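Local coordinates for protein endoglucanase (Mytilus edulis, PDB 1WC2) that hydrolyses internal beta-1,4-glucosidic linkages of soluble cellulose derivatives such as carboxymethylcellulose, as a family 45 glycoside hydrolase, and also has expansin activity, at residues 18-23 with 128-133; 76-81 with 147-152. All coordinates share one frame; numbering follows the deposited sequence.

Contact 1 (18-23 with 128-133); sequences STTNYH and ELHLDL
Ser18 OG meets His130 ND1 at 2.7 Å, in the hydrogen bond that opens a polar row along one face of a parallel strand pair. The hydroxyl lies at the edge of the imidazole, in its plane, and has a second hydrogen bond with Asn123. At the other nitrogen, His130 NE2 donates to Asp132 OD1 over 3.0 Å, a somewhat bent bond (136°) with the carboxylate oxygen only 4° out of the ring plane. In this conformer both ring nitrogens are engaged, which would limit rotation of the imidazole while both bonds last. With CG of His130 anti to the backbone N (chi1 -177°), the imidazole runs along the strand within range of both neighbours. Asp132 is, by similarity, the proton donor, and the geometry is consistent with His130 positioning it from the second shell. Thr20 packs beside this pair, its CB 3.4 Å from Asp132 OD1.

Beneath the row, five backbone hydrogen bonds lace 18-22 to 129-133, from Ser18 N to Leu129 O through Tyr22 N to Leu133 O at 3.0 Å. Tyr22 turns its ring across Asp132, whose CB sits over the ring centre in a CH-pi contact, 3.7 Å from the centroid. On the opposite face of the sheet, Leu133 CD1 rests 3.9 Å from Thr19 CB, while Thr19 OG1 bonds to Pro148 O.

In the double-psi barrel of this family, strand 14-22 also pairs antiparallel with strand 148-155, strand 49-53 flanks 129-134, and Leu75 of strand 72-78 packs against Thr19 and Leu131.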
loop_
_atom_site.group_PDB
_atom_site.type_symbol
_atom_site.label_atom_id
_atom_site.label_comp_id
_atom_site.label_asym_id
_atom_site.label_seq_id
_atom_site.Cartn_x
_atom_site.Cartn_y
_atom_site.Cartn_z
ATOM N N SER A 18 -8.178 -0.854 -3.196
ATOM C CA SER A 18 -8.627 -1.283 -1.878
ATOM C C SER A 18 -7.442 -1.287 -0.903
ATOM O O SER A 18 -6.267 -1.306 -1.304
ATOM C CB SER A 18 -9.303 -2.663 -1.953
ATOM O OG SER A 18 -8.545 -3.620 -2.686
ATOM N N THR A 19 -7.774 -1.237 0.389
ATOM C CA THR A 19 -6.787 -1.259 1.463
ATOM C C THR A 19 -7.188 -2.197 2.599
ATOM O O THR A 19 -8.383 -2.430 2.847
ATOM C CB THR A 19 -6.525 0.144 2.058
ATOM O OG1 THR A 19 -7.690 0.620 2.757
ATOM C CG2 THR A 19 -6.175 1.164 0.963
ATOM N N THR A 20 -6.176 -2.734 3.285
ATOM C CA THR A 20 -6.356 -3.421 4.566
ATOM C C THR A 20 -5.291 -3.013 5.572
ATOM O O THR A 20 -4.102 -3.183 5.307
ATOM C CB THR A 20 -6.182 -4.982 4.421
ATOM O OG1 THR A 20 -6.894 -5.515 3.296
ATOM C CG2 THR A 20 -6.698 -5.726 5.678
ATOM N N ASN A 21 -5.731 -2.590 6.754
ATOM C CA ASN A 21 -4.816 -2.270 7.842
ATOM C C ASN A 21 -4.225 -3.601 8.315
ATOM O O ASN A 21 -4.960 -4.567 8.486
ATOM C CB ASN A 21 -5.556 -1.536 8.970
ATOM C CG ASN A 21 -5.861 -0.093 8.603
ATOM O OD1 ASN A 21 -5.071 0.562 7.915
ATOM N ND2 ASN A 21 -7.017 0.397 9.030
ATOM N N TYR A 22 -2.901 -3.669 8.438
ATOM C CA TYR A 22 -2.197 -4.881 8.868
ATOM C C TYR A 22 -0.996 -4.519 9.745
ATOM O O TYR A 22 -0.633 -3.347 9.867
ATOM C CB TYR A 22 -1.789 -5.759 7.655
ATOM C CG TYR A 22 -0.405 -5.540 7.021
ATOM C CD1 TYR A 22 0.389 -6.629 6.646
ATOM C CD2 TYR A 22 0.095 -4.268 6.736
ATOM C CE1 TYR A 22 1.634 -6.452 6.042
ATOM C CE2 TYR A 22 1.360 -4.099 6.138
ATOM C CZ TYR A 22 2.131 -5.188 5.801
ATOM O OH TYR A 22 3.381 -5.017 5.224
ATOM N N HIS A 23 -0.394 -5.529 10.358
ATOM C CA HIS A 23 0.863 -5.353 11.052
ATOM C C HIS A 23 1.819 -6.459 10.694
ATOM O O HIS A 23 1.482 -7.639 10.825
ATOM C CB HIS A 23 0.682 -5.339 12.572
ATOM C CG HIS A 23 1.983 -5.366 13.305
ATOM N ND1 HIS A 23 2.991 -4.462 13.043
ATOM C CD2 HIS A 23 2.476 -6.222 14.231
ATOM C CE1 HIS A 23 4.036 -4.739 13.798
ATOM N NE2 HIS A 23 3.751 -5.804 14.523
ATOM N N GLU A 128 -8.008 -2.996 -9.209
ATOM C CA GLU A 128 -6.781 -3.345 -9.949
ATOM C C GLU A 128 -5.510 -3.238 -9.100
ATOM O O GLU A 128 -4.481 -3.744 -9.542
ATOM C CB GLU A 128 -6.637 -2.603 -11.306
ATOM C CG GLU A 128 -6.348 -1.120 -11.240
ATOM C CD GLU A 128 -6.143 -0.487 -12.627
ATOM O OE1 GLU A 128 -5.868 -1.188 -13.626
ATOM O OE2 GLU A 128 -6.281 0.740 -12.763
ATOM N N LEU A 129 -5.580 -2.590 -7.926
ATOM C CA LEU A 129 -4.457 -2.480 -6.984
ATOM C C LEU A 129 -5.001 -2.668 -5.565
ATOM O O LEU A 129 -6.106 -2.203 -5.256
ATOM C CB LEU A 129 -3.786 -1.097 -7.102
ATOM C CG LEU A 129 -2.657 -0.786 -6.108
ATOM C CD1 LEU A 129 -1.479 -1.740 -6.275
ATOM C CD2 LEU A 129 -2.201 0.666 -6.267
ATOM N N HIS A 130 -4.216 -3.344 -4.719
ATOM C CA HIS A 130 -4.492 -3.434 -3.292
ATOM C C HIS A 130 -3.232 -3.102 -2.499
ATOM O O HIS A 130 -2.150 -3.575 -2.847
ATOM C CB HIS A 130 -4.993 -4.831 -2.897
ATOM C CG HIS A 130 -5.365 -4.949 -1.463
ATOM N ND1 HIS A 130 -6.611 -4.577 -1.004
ATOM C CD2 HIS A 130 -4.643 -5.322 -0.377
ATOM C CE1 HIS A 130 -6.641 -4.733 0.310
ATOM N NE2 HIS A 130 -5.465 -5.189 0.714
ATOM N N LEU A 131 -3.383 -2.304 -1.437
ATOM C CA LEU A 131 -2.280 -2.026 -0.515
ATOM C C LEU A 131 -2.657 -2.450 0.903
ATOM O O LEU A 131 -3.705 -2.053 1.421
ATOM C CB LEU A 131 -1.923 -0.538 -0.511
ATOM C CG LEU A 131 -1.381 0.060 -1.815
ATOM C CD1 LEU A 131 -1.012 1.514 -1.568
ATOM C CD2 LEU A 131 -0.169 -0.680 -2.377
ATOM N N ASP A 132 -1.809 -3.263 1.525
ATOM C CA ASP A 132 -1.889 -3.501 2.960
ATOM C C ASP A 132 -1.112 -2.355 3.612
ATOM O O ASP A 132 0.033 -2.093 3.244
ATOM C CB ASP A 132 -1.299 -4.862 3.389
ATOM C CG ASP A 132 -2.215 -6.068 3.109
ATOM O OD1 ASP A 132 -3.394 -5.915 2.741
ATOM O OD2 ASP A 132 -1.778 -7.235 3.246
ATOM N N LEU A 133 -1.752 -1.642 4.534
ATOM C CA LEU A 133 -1.167 -0.462 5.162
ATOM C C LEU A 133 -0.689 -0.787 6.576
ATOM O O LEU A 133 -1.472 -1.226 7.416
ATOM C CB LEU A 133 -2.204 0.674 5.234
ATOM C CG LEU A 133 -2.961 1.010 3.934
ATOM C CD1 LEU A 133 -3.979 2.123 4.167
ATOM C CD2 LEU A 133 -1.995 1.373 2.837
#

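Contact 2 (76-81 with 147-152); sequences TTTGGY and NPETTW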
loop_
_atom_site.group_PDB
_atom_site.type_symbol
_atom_site.label_atom_id
_atom_site.label_comp_id
_atom_site.label_asym_id
_atom_site.label_seq_id
_atom_site.Cartn_x
_atom_site.Cartn_y
_atom_site.Cartn_z
ATOM N N THR A 76 -6.245 8.780 -1.852
ATOM C CA THR A 76 -7.313 9.716 -1.511
ATOM C C THR A 76 -8.589 8.927 -1.235
ATOM O O THR A 76 -8.998 8.100 -2.053
ATOM C CB THR A 76 -7.527 10.705 -2.675
ATOM O OG1 THR A 76 -6.315 11.445 -2.896
ATOM C CG2 THR A 76 -8.615 11.731 -2.325
ATOM N N THR A 77 -9.237 9.167 -0.094
ATOM C CA THR A 77 -10.436 8.403 0.249
ATOM C C THR A 77 -11.608 8.809 -0.638
ATOM O O THR A 77 -11.791 9.992 -0.955
ATOM C CB THR A 77 -10.828 8.588 1.725
ATOM O OG1 THR A 77 -11.069 9.979 1.983
ATOM C CG2 THR A 77 -9.703 8.127 2.660
ATOM N N THR A 78 -12.390 7.826 -1.067
ATOM C CA THR A 78 -13.621 8.091 -1.807
ATOM C C THR A 78 -14.799 8.391 -0.879
ATOM O O THR A 78 -15.803 8.948 -1.326
ATOM C CB THR A 78 -14.031 6.897 -2.670
ATOM O OG1 THR A 78 -14.329 5.788 -1.806
ATOM C CG2 THR A 78 -12.916 6.464 -3.639
ATOM N N GLY A 79 -14.678 8.001 0.390
ATOM C CA GLY A 79 -15.790 7.968 1.322
ATOM C C GLY A 79 -16.365 6.566 1.515
ATOM O O GLY A 79 -17.126 6.339 2.465
ATOM N N GLY A 80 -16.038 5.631 0.618
ATOM C CA GLY A 80 -16.545 4.266 0.678
ATOM C C GLY A 80 -15.609 3.278 1.356
ATOM O O GLY A 80 -14.545 3.633 1.859
ATOM N N TYR A 81 -16.036 2.022 1.351
ATOM C CA TYR A 81 -15.336 0.913 1.984
ATOM C C TYR A 81 -16.042 -0.375 1.538
ATOM O O TYR A 81 -17.196 -0.342 1.115
ATOM C CB TYR A 81 -15.334 1.061 3.519
ATOM C CG TYR A 81 -16.717 1.098 4.145
ATOM C CD1 TYR A 81 -17.323 -0.070 4.616
ATOM C CD2 TYR A 81 -17.428 2.292 4.261
ATOM C CE1 TYR A 81 -18.597 -0.051 5.189
ATOM C CE2 TYR A 81 -18.715 2.317 4.838
ATOM C CZ TYR A 81 -19.278 1.144 5.298
ATOM O OH TYR A 81 -20.531 1.153 5.873
ATOM N N ASN A 147 -9.826 0.619 6.663
ATOM C CA ASN A 147 -9.797 0.024 5.325
ATOM C C ASN A 147 -10.582 0.821 4.277
ATOM O O ASN A 147 -11.442 0.278 3.561
ATOM C CB ASN A 147 -10.283 -1.425 5.386
ATOM C CG ASN A 147 -9.483 -2.256 6.363
ATOM O OD1 ASN A 147 -8.422 -1.826 6.821
ATOM N ND2 ASN A 147 -9.966 -3.451 6.662
ATOM N N PRO A 148 -10.290 2.115 4.143
ATOM C CA PRO A 148 -11.050 2.921 3.188
ATOM C C PRO A 148 -10.844 2.469 1.742
ATOM O O PRO A 148 -9.771 2.000 1.376
ATOM C CB PRO A 148 -10.452 4.324 3.372
ATOM C CG PRO A 148 -9.071 4.075 3.844
ATOM C CD PRO A 148 -9.206 2.905 4.765
ATOM N N GLU A 149 -11.884 2.638 0.937
ATOM C CA GLU A 149 -11.762 2.625 -0.525
ATOM C C GLU A 149 -11.042 3.912 -0.963
ATOM O O GLU A 149 -11.347 4.989 -0.443
ATOM C CB GLU A 149 -13.158 2.560 -1.146
ATOM C CG GLU A 149 -13.220 2.464 -2.659
ATOM C CD GLU A 149 -14.650 2.517 -3.164
ATOM O OE1 GLU A 149 -15.356 3.505 -2.826
ATOM O OE2 GLU A 149 -15.066 1.574 -3.893
ATOM N N THR A 150 -10.123 3.824 -1.925
ATOM C CA THR A 150 -9.321 4.980 -2.324
ATOM C C THR A 150 -9.179 5.094 -3.833
ATOM O O THR A 150 -9.408 4.123 -4.559
ATOM C CB THR A 150 -7.891 4.906 -1.726
ATOM O OG1 THR A 150 -7.149 3.821 -2.313
ATOM C CG2 THR A 150 -7.911 4.709 -0.198
ATOM N N THR A 151 -8.765 6.282 -4.288
ATOM C CA THR A 151 -8.126 6.434 -5.596
ATOM C C THR A 151 -6.633 6.682 -5.359
ATOM O O THR A 151 -6.235 7.177 -4.302
ATOM C CB THR A 151 -8.761 7.568 -6.439
ATOM O OG1 THR A 151 -8.764 8.790 -5.687
ATOM C CG2 THR A 151 -10.220 7.239 -6.766
ATOM N N TRP A 152 -5.799 6.327 -6.336
ATOM C CA TRP A 152 -4.351 6.256 -6.122
ATOM C C TRP A 152 -3.566 6.879 -7.278
ATOM O O TRP A 152 -4.010 6.892 -8.433
ATOM C CB TRP A 152 -3.908 4.807 -5.891
ATOM C CG TRP A 152 -4.025 3.927 -7.092
ATOM C CD1 TRP A 152 -5.130 3.260 -7.514
ATOM C CD2 TRP A 152 -2.973 3.570 -7.991
ATOM N NE1 TRP A 152 -4.847 2.536 -8.645
ATOM C CE2 TRP A 152 -3.519 2.696 -8.952
ATOM C CE3 TRP A 152 -1.614 3.895 -8.079
ATOM C CZ2 TRP A 152 -2.749 2.142 -9.981
ATOM C CZ3 TRP A 152 -0.852 3.348 -9.097
ATOM C CH2 TRP A 152 -1.423 2.483 -10.032
HETATM O O HOH W 1 -12.902 5.959 1.571
#
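Thr78 and Glu149 cross at about a right angle, the hydroxyl meeting a carboxylate oxygen at the end of the extended glutamate chain. Thr78 OG1 donates to Glu149 OE1 over 2.7 Å, where it meets the anti lone pair of OE1, the one away from the other carboxylate oxygen. The same hydroxyl accepts from Gly80 N at 3.0 Å, closing an ST turn, because chi1 of 64° sets OG1 between its own backbone N and carbonyl carbon. One hydroxyl thus bridges the turn and the acid. A valine here, lacking the hydroxyl, would probably leave Gly80 N without its acceptor in the turn and Glu149 OE1 with one partner fewer, setting the turn freer to move. Glu149 is also held by the backbone N of Lys3 and, through OE2, by Tyr127 and Cys4 N, bonds that are likely to stabilise its negative charge.

Gly80 passes so close to the acid that a side chain there would run into Glu149 OE1. A water knits the corner together, accepting from Gly79 N and donating to Gly80 O and to Glu149 O, the last at 2.7 Å. Glu149 O also receives Thr78 N, whereas Glu149 N donates to Gly80 O. Farther along, Thr76 and Thr151 form an antiparallel hydrogen-bonded pair, with both bonds 2.9 Å long, Thr76 N to Thr151 O and Thr151 N to Thr76 O. The Thr77 and Pro148 side chains meet at an oblique angle, CG2 of Thr77 3.9 Å from CB of Pro148, and Thr77 OG1 turns to Arg90 and Leu93.

Tyr11 of strand 10-11 packs on Thr78 and Thr151, while strand 148-155 is flanked by 14-22 as well as 72-78.

From the N terminus, segment 18-23 on strand 14-22 is the first to be used, then segment 76-81; the chain next reaches 128-133, which closes the long loop of contact 1, and soon afterwards 147-152, which closes contact 2. Their segments alternate, so the two loops cross. The centres lie about 11 Å apart, and strand 148-155 joins them, being paired with both 14-22 and 72-78. Asn147 OD1 reaches Asn21 N at 2.8 Å. Contact 1 thereby ties the strand carrying the probable proton donor to strand 14-22, while contact 2 pairs the end of 72-78, and the corner after it, with strand 148-155.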